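Local coordinates for protein methionine-R-sulfoxide reductase (Neisseria meningitidis, PDB 3MMH) that reduces free methionine-R-sulfoxide to methionine, using a substrate pocket built on a GAF domain, at residues F6-S9 with A13-R16; N38-L43 with P68-L73; L56-S61 with C75-F80. One frame throughout, in Å; residues are numbered along the deposited sequence.

Interaction 1: residues F6-S9 with A13-R16; sequences FSAS and ALYR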
loop_
_atom_site.group_PDB
_atom_site.type_symbol
_atom_site.label_atom_id
_atom_site.label_comp_id
_atom_site.label_asym_id
_atom_site.label_seq_id
_atom_site.Cartn_x
_atom_site.Cartn_y
_atom_site.Cartn_z
ATOM N N PHE A 6 0.091 1.018 -20.380
ATOM C CA PHE A 6 -1.326 0.787 -20.635
ATOM C C PHE A 6 -1.803 1.577 -21.849
ATOM O O PHE A 6 -1.916 2.802 -21.800
ATOM C CB PHE A 6 -2.159 1.158 -19.407
ATOM C CG PHE A 6 -1.403 1.070 -18.112
ATOM C CD1 PHE A 6 -1.541 -0.035 -17.288
ATOM C CD2 PHE A 6 -0.554 2.090 -17.718
ATOM C CE1 PHE A 6 -0.846 -0.120 -16.096
ATOM C CE2 PHE A 6 0.143 2.011 -16.528
ATOM C CZ PHE A 6 -0.004 0.904 -15.716
ATOM N N SER A 7 -2.080 0.868 -22.939
ATOM C CA SER A 7 -2.787 1.451 -24.072
ATOM C C SER A 7 -4.267 1.083 -24.030
ATOM O O SER A 7 -5.135 1.936 -24.216
ATOM C CB SER A 7 -2.170 0.970 -25.388
ATOM O OG SER A 7 -2.137 -0.445 -25.448
ATOM N N ALA A 8 -4.549 -0.193 -23.785
ATOM C CA ALA A 8 -5.847 -0.768 -24.112
ATOM C C ALA A 8 -6.972 0.082 -23.531
ATOM O O ALA A 8 -6.843 0.636 -22.438
ATOM C CB ALA A 8 -5.938 -2.193 -23.587
ATOM N N SER A 9 -8.073 0.181 -24.267
ATOM C CA SER A 9 -9.232 0.924 -23.821
ATOM C C SER A 9 -10.425 0.081 -23.433
ATOM O O SER A 9 -11.419 0.604 -22.969
ATOM C CB SER A 9 -9.648 1.896 -24.943
ATOM O OG SER A 9 -9.957 1.154 -26.148
ATOM N N ALA A 13 -9.040 -6.432 -22.783
ATOM C CA ALA A 13 -7.788 -6.201 -23.456
ATOM C C ALA A 13 -6.756 -5.654 -22.470
ATOM O O ALA A 13 -5.573 -5.959 -22.571
ATOM C CB ALA A 13 -7.992 -5.263 -24.664
ATOM N N LEU A 14 -7.183 -4.774 -21.539
ATOM C CA LEU A 14 -6.243 -4.208 -20.588
ATOM C C LEU A 14 -5.700 -5.271 -19.640
ATOM O O LEU A 14 -4.518 -5.292 -19.342
ATOM C CB LEU A 14 -6.871 -3.017 -19.848
ATOM C CG LEU A 14 -5.910 -2.242 -18.930
ATOM C CD1 LEU A 14 -4.764 -1.652 -19.653
ATOM C CD2 LEU A 14 -6.694 -1.165 -18.168
ATOM N N TYR A 15 -6.546 -6.182 -19.166
ATOM C CA TYR A 15 -6.022 -7.289 -18.370
ATOM C C TYR A 15 -4.994 -8.043 -19.147
ATOM O O TYR A 15 -3.967 -8.459 -18.611
ATOM C CB TYR A 15 -7.149 -8.242 -17.940
ATOM C CG TYR A 15 -7.927 -7.814 -16.715
ATOM C CD1 TYR A 15 -7.296 -7.855 -15.474
ATOM C CD2 TYR A 15 -9.250 -7.476 -16.761
ATOM C CE1 TYR A 15 -8.007 -7.567 -14.322
ATOM C CE2 TYR A 15 -9.976 -7.184 -15.607
ATOM C CZ TYR A 15 -9.335 -7.223 -14.386
ATOM O OH TYR A 15 -10.013 -6.990 -13.219
ATOM N N ARG A 16 -5.241 -8.385 -20.418
ATOM C CA ARG A 16 -4.274 -9.141 -21.189
ATOM C C ARG A 16 -2.949 -8.410 -21.337
ATOM O O ARG A 16 -1.893 -9.024 -21.404
ATOM C CB ARG A 16 -4.858 -9.490 -22.568
ATOM C CG ARG A 16 -6.012 -10.447 -22.493
ATOM C CD ARG A 16 -6.482 -11.021 -23.799
ATOM N NE ARG A 16 -7.097 -10.044 -24.662
ATOM C CZ ARG A 16 -8.405 -9.807 -24.773
ATOM N NH1 ARG A 16 -9.254 -10.433 -23.982
ATOM N NH2 ARG A 16 -8.856 -8.890 -25.655
#
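Ala8 and Leu14 meet closely where the loop before helix 11-27 folds back on the first turns of that helix. The methyl group of Ala8 points at the helix backbone. Its CB lies 3.5 Å from Leu14 N, and the CA of Leu14 is hardly farther. Ala13 adds its own methyl, with 3.8 Å between Ala8 CB and Ala13 CB. On the Leu14 side, Ala8 CB is 3.9 Å from Leu14 CB. A small side chain thus rests directly on the peptide between Ala13 and Leu14. The CG of Leu14 stands anti to the backbone N (chi1 -173°), and this sends the branched end along the loop toward Phe6. There Leu14 CD1 comes to 3.8 Å from Phe6 CB. The same methyl sits at the edge of the Phe6 ring, near its plane, and not over a face.

The contact across these atoms is apolar, and no hydrogen bond joins the two segments directly. Polar support comes from the helix just beyond them and from its first turn. The carboxylate of Glu17 accepts the backbone N-H groups of Ser7 and Ala8, one on each oxygen, and Asp10 OD2 accepts from Ala13 N. The outer side is looser. Ser7 and Ser9 are exposed, and the CB of Ser9 points away from the helix.

Leu14 is the buried residue of the touching group. It packs against Ala46 and Phe47 of helix 32-47, and Phe6 leans on Glu45 and Ala46 of the same helix. The N-terminal loop therefore packs on helices 11-27 and 32-47, while Tyr15, pointing away from the loop, meets helix 143-165.

Interaction 2: residues N38-L43 with P68-L73; sequences NTAAVL and PFQGPL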
loop_
_atom_site.group_PDB
_atom_site.type_symbol
_atom_site.label_atom_id
_atom_site.label_comp_id
_atom_site.label_asym_id
_atom_site.label_seq_id
_atom_site.Cartn_x
_atom_site.Cartn_y
_atom_site.Cartn_z
ATOM N N ASN A 38 3.339 -3.401 -4.950
ATOM C CA ASN A 38 3.478 -3.022 -6.358
ATOM C C ASN A 38 2.284 -3.580 -7.194
ATOM O O ASN A 38 1.873 -2.915 -8.150
ATOM C CB ASN A 38 4.814 -3.483 -6.979
ATOM C CG ASN A 38 5.896 -2.434 -6.842
ATOM O OD1 ASN A 38 5.476 -1.216 -6.639
ATOM N ND2 ASN A 38 7.116 -2.786 -6.825
ATOM N N THR A 39 1.745 -4.734 -6.851
ATOM C CA THR A 39 0.585 -5.229 -7.584
ATOM C C THR A 39 -0.624 -4.305 -7.426
ATOM O O THR A 39 -1.293 -3.965 -8.383
ATOM C CB THR A 39 0.213 -6.673 -7.118
ATOM O OG1 THR A 39 1.339 -7.541 -7.432
ATOM C CG2 THR A 39 -0.980 -7.215 -7.836
ATOM N N ALA A 40 -0.874 -3.844 -6.176
ATOM C CA ALA A 40 -1.926 -2.890 -5.953
ATOM C C ALA A 40 -1.702 -1.662 -6.758
ATOM O O ALA A 40 -2.622 -1.038 -7.333
ATOM C CB ALA A 40 -2.118 -2.580 -4.472
ATOM N N ALA A 41 -0.453 -1.164 -6.802
ATOM C CA ALA A 41 -0.151 0.017 -7.576
ATOM C C ALA A 41 -0.424 -0.119 -9.033
ATOM O O ALA A 41 -0.909 0.828 -9.699
ATOM C CB ALA A 41 1.347 0.400 -7.374
ATOM N N VAL A 42 -0.053 -1.259 -9.623
ATOM C CA VAL A 42 -0.298 -1.486 -11.057
ATOM C C VAL A 42 -1.810 -1.527 -11.353
ATOM O O VAL A 42 -2.288 -0.881 -12.296
ATOM C CB VAL A 42 0.405 -2.701 -11.594
ATOM C CG1 VAL A 42 0.049 -2.909 -13.062
ATOM C CG2 VAL A 42 1.893 -2.570 -11.486
ATOM N N LEU A 43 -2.537 -2.261 -10.503
ATOM C CA LEU A 43 -3.982 -2.331 -10.721
ATOM C C LEU A 43 -4.663 -0.976 -10.569
ATOM O O LEU A 43 -5.536 -0.606 -11.351
ATOM C CB LEU A 43 -4.595 -3.355 -9.800
ATOM C CG LEU A 43 -4.228 -4.819 -10.049
ATOM C CD1 LEU A 43 -4.746 -5.678 -8.887
ATOM C CD2 LEU A 43 -4.757 -5.314 -11.391
ATOM N N PRO A 68 -0.993 -4.309 1.894
ATOM C CA PRO A 68 -0.940 -3.173 0.957
ATOM C C PRO A 68 -2.234 -2.959 0.183
ATOM O O PRO A 68 -2.880 -3.924 -0.226
ATOM C CB PRO A 68 0.243 -3.508 0.090
ATOM C CG PRO A 68 1.183 -4.269 0.964
ATOM C CD PRO A 68 0.229 -5.138 1.792
ATOM N N PHE A 69 -2.518 -1.700 -0.127
ATOM C CA PHE A 69 -3.682 -1.310 -0.894
ATOM C C PHE A 69 -3.520 0.114 -1.396
ATOM O O PHE A 69 -2.714 0.878 -0.851
ATOM C CB PHE A 69 -4.953 -1.425 -0.079
ATOM C CG PHE A 69 -5.087 -0.351 1.043
ATOM C CD1 PHE A 69 -4.536 -0.546 2.267
ATOM C CD2 PHE A 69 -5.765 0.805 0.745
ATOM C CE1 PHE A 69 -4.695 0.421 3.252
ATOM C CE2 PHE A 69 -5.934 1.784 1.762
ATOM C CZ PHE A 69 -5.405 1.557 2.986
ATOM N N GLN A 70 -4.330 0.487 -2.355
ATOM C CA GLN A 70 -4.505 1.846 -2.816
ATOM C C GLN A 70 -5.958 2.222 -2.724
ATOM O O GLN A 70 -6.849 1.405 -2.944
ATOM C CB GLN A 70 -3.927 2.023 -4.221
ATOM C CG GLN A 70 -2.478 1.662 -4.309
ATOM C CD GLN A 70 -1.470 2.502 -4.904
ATOM O OE1 GLN A 70 -0.268 2.147 -4.972
ATOM N NE2 GLN A 70 -1.883 3.619 -5.375
ATOM N N GLY A 71 -6.197 3.495 -2.414
ATOM C CA GLY A 71 -7.513 4.007 -2.154
ATOM C C GLY A 71 -7.637 4.521 -0.711
ATOM O O GLY A 71 -6.619 4.577 0.021
ATOM N N PRO A 72 -8.818 4.934 -0.260
ATOM C CA PRO A 72 -8.987 5.505 1.076
ATOM C C PRO A 72 -8.770 4.487 2.199
ATOM O O PRO A 72 -8.884 3.280 1.993
ATOM C CB PRO A 72 -10.408 6.072 1.038
ATOM C CG PRO A 72 -11.096 5.198 0.025
ATOM C CD PRO A 72 -10.063 4.971 -1.042
ATOM N N LEU A 73 -8.815 4.993 3.425
ATOM C CA LEU A 73 -8.275 4.129 4.564
ATOM C C LEU A 73 -9.426 3.152 4.677
ATOM O O LEU A 73 -10.568 3.354 4.257
ATOM C CB LEU A 73 -8.095 4.949 5.842
ATOM C CG LEU A 73 -9.370 5.569 6.412
ATOM C CD1 LEU A 73 -10.076 4.585 7.332
ATOM C CD2 LEU A 73 -9.066 6.869 7.139
#
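The side-chain amide of Gln70 ends against Ala41, while the ring of Phe69 turns from the helix on the other side of the strand. The Phe69 ring meets Trp51 with the two planes nearly parallel, about 15° apart, and it packs on Asn38 of the second subunit. This is the helix-on-sheet packing of a GAF domain, here between helix 32-47 and strand 63-70.

Alternate strand residues face opposite ways. The Gln70 side chain therefore reaches the helix, while the Phe69 side chain turns away and only its backbone is met. The Gln70 chain bends at chi2 (-130°), and the bend lays its end beside the helix backbone. Gln70 CD is 3.9 Å from Ala41 CA. Gln70 CG is 4.1 Å from Ala40 O, a packing distance only. The small side chains of Ala40 and Ala41 fit the close approach of the strand.

The contact is buried, and the second subunit closes over part of it. Asn38 ND2 is hydrogen-bonded to Ala74 O of that subunit, and Ala41 packs on its Gly71. Gln70 and Ala41 each belong to a magnesium site, with Ala37 and Glu45 respectively. The backbones are nearest at Ala40 and Phe69, where the Ala40 CB methyl rests 4.1 Å from Phe69 CA.

Interaction 3: residues L56-S61 with C75-F80; sequences LVDTRS and CTRIPF. With SME (methionine sulfoxide), chain C.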
loop_
_atom_site.group_PDB
_atom_site.type_symbol
_atom_site.label_atom_id
_atom_site.label_comp_id
_atom_site.label_asym_id
_atom_site.label_seq_id
_atom_site.Cartn_x
_atom_site.Cartn_y
_atom_site.Cartn_z
ATOM N N LEU A 56 -4.608 -10.280 4.509
ATOM C CA LEU A 56 -3.862 -11.533 4.731
ATOM C C LEU A 56 -4.393 -12.238 5.974
ATOM O O LEU A 56 -4.728 -11.580 6.970
ATOM C CB LEU A 56 -2.345 -11.298 4.836
ATOM C CG LEU A 56 -1.715 -10.743 3.558
ATOM C CD1 LEU A 56 -0.249 -10.360 3.831
ATOM C CD2 LEU A 56 -1.897 -11.653 2.338
ATOM N N VAL A 57 -4.483 -13.549 5.924
ATOM C CA VAL A 57 -4.991 -14.311 7.050
ATOM C C VAL A 57 -4.002 -14.275 8.233
ATOM O O VAL A 57 -2.822 -14.588 8.047
ATOM C CB VAL A 57 -5.294 -15.774 6.627
ATOM C CG1 VAL A 57 -5.578 -16.633 7.854
ATOM C CG2 VAL A 57 -6.424 -15.812 5.617
ATOM N N ASP A 58 -4.525 -13.980 9.408
ATOM C CA ASP A 58 -3.862 -14.077 10.688
ATOM C C ASP A 58 -4.389 -15.281 11.390
ATOM O O ASP A 58 -5.510 -15.260 11.904
ATOM C CB ASP A 58 -4.101 -12.848 11.550
ATOM C CG ASP A 58 -3.354 -12.889 12.841
ATOM O OD1 ASP A 58 -2.421 -13.649 13.033
ATOM O OD2 ASP A 58 -3.778 -12.146 13.725
ATOM N N THR A 59 -3.619 -16.360 11.407
ATOM C CA THR A 59 -4.054 -17.569 12.088
ATOM C C THR A 59 -4.146 -17.415 13.615
ATOM O O THR A 59 -4.964 -18.118 14.258
ATOM C CB THR A 59 -3.126 -18.714 11.702
ATOM O OG1 THR A 59 -1.770 -18.335 11.981
ATOM C CG2 THR A 59 -3.198 -19.068 10.202
ATOM N N ARG A 60 -3.529 -16.426 14.227
ATOM C CA ARG A 60 -3.675 -16.356 15.673
ATOM C C ARG A 60 -5.152 -15.952 16.016
ATOM O O ARG A 60 -5.711 -16.397 17.010
ATOM C CB ARG A 60 -2.726 -15.345 16.213
ATOM C CG ARG A 60 -1.292 -15.755 16.176
ATOM C CD ARG A 60 -0.348 -14.630 16.669
ATOM N NE ARG A 60 -0.330 -14.456 18.134
ATOM C CZ ARG A 60 0.335 -13.478 18.760
ATOM N NH1 ARG A 60 1.029 -12.600 18.056
ATOM N NH2 ARG A 60 0.302 -13.357 20.074
ATOM N N SER A 61 -5.770 -15.062 15.218
ATOM C CA SER A 61 -7.028 -14.409 15.529
ATOM C C SER A 61 -8.171 -14.835 14.608
ATOM O O SER A 61 -9.308 -14.428 14.810
ATOM C CB SER A 61 -6.793 -12.881 15.454
ATOM O OG SER A 61 -6.630 -12.482 14.154
ATOM N N CYS A 75 -10.847 -0.617 6.987
ATOM C CA CYS A 75 -10.903 -1.507 8.168
ATOM C C CYS A 75 -9.671 -2.317 8.258
ATOM O O CYS A 75 -9.265 -2.889 7.245
ATOM C CB CYS A 75 -12.086 -2.500 8.111
ATOM S SG CYS A 75 -13.741 -1.748 7.768
ATOM N N THR A 76 -9.060 -2.498 9.425
ATOM C CA THR A 76 -7.861 -3.299 9.533
ATOM C C THR A 76 -8.074 -4.780 9.691
ATOM O O THR A 76 -7.176 -5.518 9.386
ATOM C CB THR A 76 -6.845 -2.779 10.540
ATOM O OG1 THR A 76 -7.419 -2.929 11.838
ATOM C CG2 THR A 76 -6.456 -1.305 10.257
ATOM N N ARG A 77 -9.248 -5.163 10.143
ATOM C CA ARG A 77 -9.572 -6.521 10.503
ATOM C C ARG A 77 -10.930 -6.951 10.050
ATOM O O ARG A 77 -11.851 -6.285 10.277
ATOM C CB ARG A 77 -9.409 -6.764 12.015
ATOM C CG ARG A 77 -7.937 -6.795 12.398
ATOM C CD ARG A 77 -7.591 -6.981 13.813
ATOM N NE ARG A 77 -6.123 -6.979 13.902
ATOM C CZ ARG A 77 -5.281 -8.007 13.934
ATOM N NH1 ARG A 77 -5.710 -9.250 13.902
ATOM N NH2 ARG A 77 -3.984 -7.765 14.036
ATOM N N ILE A 78 -11.019 -8.099 9.399
ATOM C CA ILE A 78 -12.295 -8.689 8.953
ATOM C C ILE A 78 -12.341 -10.138 9.507
ATOM O O ILE A 78 -11.529 -10.966 9.134
ATOM C CB ILE A 78 -12.440 -8.650 7.411
ATOM C CG1 ILE A 78 -12.386 -7.193 6.898
ATOM C CG2 ILE A 78 -13.786 -9.266 7.003
ATOM C CD1 ILE A 78 -12.303 -7.103 5.427
ATOM N N PRO A 79 -13.308 -10.438 10.365
ATOM C CA PRO A 79 -13.422 -11.790 10.864
ATOM C C PRO A 79 -13.694 -12.815 9.762
ATOM O O PRO A 79 -14.462 -12.536 8.827
ATOM C CB PRO A 79 -14.573 -11.726 11.865
ATOM C CG PRO A 79 -14.694 -10.310 12.200
ATOM C CD PRO A 79 -14.298 -9.543 10.994
ATOM N N PHE A 80 -13.223 -14.055 10.001
ATOM C CA PHE A 80 -13.636 -15.174 9.146
ATOM C C PHE A 80 -15.156 -15.160 8.951
ATOM O O PHE A 80 -15.895 -15.061 9.917
ATOM C CB PHE A 80 -13.250 -16.506 9.825
ATOM C CG PHE A 80 -13.665 -17.706 9.067
ATOM C CD1 PHE A 80 -12.945 -18.129 7.991
ATOM C CD2 PHE A 80 -14.848 -18.372 9.381
ATOM C CE1 PHE A 80 -13.330 -19.205 7.267
ATOM C CE2 PHE A 80 -15.284 -19.429 8.634
ATOM C CZ PHE A 80 -14.545 -19.886 7.560
HETATM N N SME C . -16.171 -4.567 1.591
HETATM C CA SME C . -15.292 -5.560 2.253
HETATM C CB SME C . -14.394 -4.938 3.343
HETATM C CG SME C . -13.069 -4.335 2.849
HETATM S S SME C . -13.266 -2.745 2.151
HETATM O OE SME C . -14.369 -2.464 1.252
HETATM C CE SME C . -11.629 -2.436 1.633
HETATM C C SME C . -16.106 -6.711 2.776
HETATM O O SME C . -15.493 -7.668 3.270
HETATM O OXT SME C . -17.391 -6.680 2.660
#
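Asp58 and Arg77 form a long salt bridge over strand 63-70, which runs between their two strands. Arg77 NH1 gives a weak hydrogen bond to Asp58 OD2 at 3.5 Å. It is nearly straight, with an N-H...O angle of 168°. The oxygen lies in the guanidinium plane, at the edge. The carboxylate and guanidinium planes are turned 68° apart, so the two groups do not pair side by side. Arg77 is extended from CG to NE, and this carries its charged end across to Asp58. Asp58 in turn holds CG anti to the backbone N (chi1 -176°), which carries its carboxylate toward Arg77. Both side chains touch Val65 of the strand between.

Each polar group has further partners. Asp58 OD1 accepts from Arg60 N at 3.2 Å, which makes an Asx turn; the donor comes from well above the carboxylate plane. The same turn holds a weak backbone bond of 3.3 Å from Ser61 N to Asp58 O. The one proton of Ser61 OG has two acceptors within reach, Asp58 OD2 at 2.9 Å and Glu63 OE1, and which takes it is not settled. Arg77 NH1 has a second carboxylate in Glu63. The strongest partner of Arg77 is Glu29 of the second subunit, which takes NE in a salt bridge and also bonds Thr76 OG1. The Asp58 bridge is thus one link in a wider charge network that reaches the dimer interface.

Ile78 CD1 is 3.7 Å from CB of the bound methionine sulfoxide, and Cys75 is in a disulfide with Cys109, itself a pocket residue. In this GAF sheet, the Asx turn after strand 51-58 is tied across strand 63-70 to the chain's outermost strand 77-79, which lines the substrate pocket with Ile78.

Overall arrangement
Interaction 2 is the buried one; interaction 1 is partly buried, and interaction 3 lies at the surface. Interactions 1 and 2 both involve the helices, but interaction 2 joins a helix to the sheet. They touch where Phe6 CE1 packs 4.1 Å from Val42 O. Interactions 2 and 3 both reach one sheet: interaction 2 through strand 63-70, interaction 3 through its neighbours 51-58 and 77-79. Both meet the second subunit, whereas interaction 1 meets no other chain of the assembly. Chemistry follows place: methyl groups pack between loop and helix, alanines meet a strand in the core, and charges pair across the end of the sheet at the surface.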